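Local coordinates for protein membrane-anchored mycosin mycp1 (Mycobacterium thermoresistibile, PDB 4HVL) that is a subtilisin-like serine protease of the mycosin group that serves as an essential component of the type VII (ESX-1) secretion system, at residues 67-72 with 177-182. Residues are numbered along the deposited sequence; the frame is centred on the assembly and turned at random.
Sequences AVIDTG and INISEA. With ZN (zinc ion), chain B.
The hydroxyl of Ser-180 gives its hydrogen to the carboxylate of Asp-70, the predicted aspartate of the charge relay system, with OG of Ser-180 2.6 Å from OD2 of Asp-70. It comes from above the carboxylate plane, 41° out of it. CG of Asp-70 stands anti to the backbone N (chi1 -159°), a turn that carries the carboxylate across to Ser-180. OD1 of Asp-70 takes a bent bond from the backbone N of Thr-71, 2.6 Å away, on its anti lone pair. With Thr-105 OG1 also bonded to OD2 of Asp-70 and ND1 of His-101, the predicted catalytic histidine, to OD1, bonds on both oxygens fix the carboxylate's rotation. In the subtilisin fold this aspartate sits where two neighbouring strands of the central parallel sheet, 65-70 and 176-179, end. Their backbones join through Asn-178 N to Ala-67 O (2.7 Å), Ile-69 N to Asn-178 O (2.8 Å) and, just past the second strand, Ser-180 N to Ile-69 O (3.0 Å). CD1 of Ile-69 reaches over to the neighbouring strand, 4.0 Å from CG2 of Ile-177 and 4.2 Å from CG1 of Ile-179. These isoleucines face helix 154-171, while Val-68 and Asn-178 point together to the opposite face, toward helix 102-110. Beyond Ser-180, the side chain of Glu-181 bends at chi2 (62°) and binds a zinc ion through OE1 at 2.0 Å, a site shared with His-133 and Thr-134.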
ATOM      1  N   ALA A  67       3.248   0.092 -10.285  1.00 16.74           N
ATOM      2  CA  ALA A  67       4.450  -0.087  -9.494  1.00 17.35           C
ATOM      3  C   ALA A  67       4.065  -0.422  -8.055  1.00 17.37           C
ATOM      4  O   ALA A  67       3.162   0.222  -7.468  1.00 18.05           O
ATOM      5  CB  ALA A  67       5.309   1.157  -9.513  1.00 17.97           C
ATOM      6  N   VAL A  68       4.739  -1.426  -7.497  1.00 16.53           N
ATOM      7  CA  VAL A  68       4.435  -1.921  -6.168  1.00 16.20           C
ATOM      8  C   VAL A  68       5.646  -1.732  -5.283  1.00 15.84           C
ATOM      9  O   VAL A  68       6.676  -2.366  -5.505  1.00 15.76           O
ATOM     10  CB  VAL A  68       4.062  -3.411  -6.204  1.00 16.23           C
ATOM     11  CG1 VAL A  68       3.614  -3.878  -4.825  1.00 16.29           C
ATOM     12  CG2 VAL A  68       2.977  -3.663  -7.249  1.00 16.32           C
ATOM     13  N   ILE A  69       5.541  -0.815  -4.320  1.00 15.51           N
ATOM     14  CA  ILE A  69       6.627  -0.548  -3.378  1.00 15.23           C
ATOM     15  C   ILE A  69       6.283  -1.363  -2.135  1.00 14.90           C
ATOM     16  O   ILE A  69       5.310  -1.087  -1.439  1.00 14.45           O
ATOM     17  CB  ILE A  69       6.748   0.960  -3.068  1.00 15.65           C
ATOM     18  CG1 ILE A  69       6.855   1.751  -4.381  1.00 15.96           C
ATOM     19  CG2 ILE A  69       7.919   1.218  -2.136  1.00 15.75           C
ATOM     20  CD1 ILE A  69       7.167   3.215  -4.207  1.00 16.19           C
ATOM     21  N   ASP A  70       7.076  -2.389  -1.879  1.00 15.23           N
ATOM     22  CA  ASP A  70       6.738  -3.427  -0.906  1.00 15.35           C
ATOM     23  C   ASP A  70       8.049  -4.204  -0.589  1.00 15.35           C
ATOM     24  O   ASP A  70       9.115  -3.579  -0.516  1.00 15.38           O
ATOM     25  CB  ASP A  70       5.635  -4.307  -1.515  1.00 15.77           C
ATOM     26  CG  ASP A  70       4.828  -5.078  -0.479  1.00 16.53           C
ATOM     27  OD1 ASP A  70       5.465  -5.877   0.262  1.00 16.55           O
ATOM     28  OD2 ASP A  70       3.563  -4.918  -0.444  1.00 16.90           O
ATOM     29  N   THR A  71       7.997  -5.529  -0.412  1.00 14.99           N
ATOM     30  CA  THR A  71       9.168  -6.293   0.016  1.00 14.72           C
ATOM     31  C   THR A  71       9.799  -7.085  -1.160  1.00 14.81           C
ATOM     32  O   THR A  71      10.506  -8.070  -0.938  1.00 14.89           O
ATOM     33  CB  THR A  71       8.801  -7.301   1.131  1.00 14.74           C
ATOM     34  OG1 THR A  71       7.919  -8.293   0.582  1.00 14.67           O
ATOM     35  CG2 THR A  71       8.129  -6.602   2.310  1.00 14.76           C
ATOM     36  N   GLY A  72       9.549  -6.664  -2.403  1.00 14.53           N
ATOM     37  CA  GLY A  72       9.986  -7.468  -3.543  1.00 14.70           C
ATOM     38  C   GLY A  72       8.961  -8.532  -3.923  1.00 14.75           C
ATOM     39  O   GLY A  72       7.973  -8.791  -3.194  1.00 14.29           O
ATOM     40  N   ILE A 177       0.890   3.811  -8.567  1.00 16.48           N
ATOM     41  CA  ILE A 177       1.946   3.439  -7.638  1.00 16.21           C
ATOM     42  C   ILE A 177       1.327   3.021  -6.301  1.00 16.13           C
ATOM     43  O   ILE A 177       0.741   3.848  -5.567  1.00 16.74           O
ATOM     44  CB  ILE A 177       2.930   4.607  -7.391  1.00 16.43           C
ATOM     45  CG1 ILE A 177       3.542   5.064  -8.721  1.00 16.59           C
ATOM     46  CG2 ILE A 177       4.037   4.174  -6.439  1.00 16.54           C
ATOM     47  CD1 ILE A 177       4.425   6.281  -8.632  1.00 16.54           C
ATOM     48  N   ASN A 178       1.472   1.749  -5.968  1.00 15.49           N
ATOM     49  CA  ASN A 178       0.966   1.198  -4.712  1.00 15.43           C
ATOM     50  C   ASN A 178       2.071   1.224  -3.678  1.00 15.20           C
ATOM     51  O   ASN A 178       3.101   0.555  -3.849  1.00 15.25           O
ATOM     52  CB  ASN A 178       0.516  -0.251  -4.929  1.00 15.66           C
ATOM     53  CG  ASN A 178      -0.100  -0.877  -3.693  1.00 15.54           C
ATOM     54  OD1 ASN A 178      -1.297  -0.758  -3.427  1.00 15.84           O
ATOM     55  ND2 ASN A 178       0.705  -1.584  -2.961  1.00 15.95           N
ATOM     56  N   ILE A 179       1.861   1.988  -2.606  1.00 14.77           N
ATOM     57  CA  ILE A 179       2.849   2.101  -1.543  1.00 14.55           C
ATOM     58  C   ILE A 179       2.342   1.360  -0.307  1.00 14.48           C
ATOM     59  O   ILE A 179       1.393   1.788   0.343  1.00 13.75           O
ATOM     60  CB  ILE A 179       3.136   3.582  -1.180  1.00 14.72           C
ATOM     61  CG1 ILE A 179       3.521   4.364  -2.441  1.00 14.55           C
ATOM     62  CG2 ILE A 179       4.237   3.654  -0.119  1.00 15.03           C
ATOM     63  CD1 ILE A 179       3.996   5.799  -2.221  1.00 14.55           C
ATOM     64  N   SER A 180       2.972   0.231  -0.017  1.00 14.56           N
ATOM     65  CA  SER A 180       2.625  -0.571   1.129  1.00 15.44           C
ATOM     66  C   SER A 180       3.290  -0.007   2.387  1.00 16.06           C
ATOM     67  O   SER A 180       2.857  -0.302   3.485  1.00 16.56           O
ATOM     68  CB  SER A 180       3.031  -2.043   0.935  1.00 15.69           C
ATOM     69  OG  SER A 180       2.478  -2.603  -0.249  1.00 15.77           O
ATOM     70  N   GLU A 181       4.344   0.799   2.227  1.00 17.06           N
ATOM     71  CA  GLU A 181       5.082   1.346   3.388  1.00 18.17           C
ATOM     72  C   GLU A 181       4.163   2.270   4.178  1.00 18.21           C
ATOM     73  O   GLU A 181       3.475   3.117   3.598  1.00 17.78           O
ATOM     74  CB  GLU A 181       6.326   2.124   2.912  1.00 19.10           C
ATOM     75  CG  GLU A 181       7.104   2.883   3.979  1.00 20.34           C
ATOM     76  CD  GLU A 181       7.676   1.978   5.053  1.00 22.11           C
ATOM     77  OE1 GLU A 181       8.125   0.865   4.749  1.00 23.20           O
ATOM     78  OE2 GLU A 181       7.667   2.393   6.229  1.00 24.39           O
ATOM     79  N   ALA A 182       4.137   2.097   5.494  1.00 18.59           N
ATOM     80  CA  ALA A 182       3.430   3.030   6.357  1.00 18.78           C
ATOM     81  C   ALA A 182       4.300   3.254   7.570  1.00 19.47           C
ATOM     82  O   ALA A 182       4.216   2.515   8.545  1.00 19.39           O
ATOM     83  CB  ALA A 182       2.064   2.489   6.745  1.00 19.09           C
TER
HETATM   84 ZN    ZN B 501       8.900  -0.036   3.122  0.85 20.28          ZN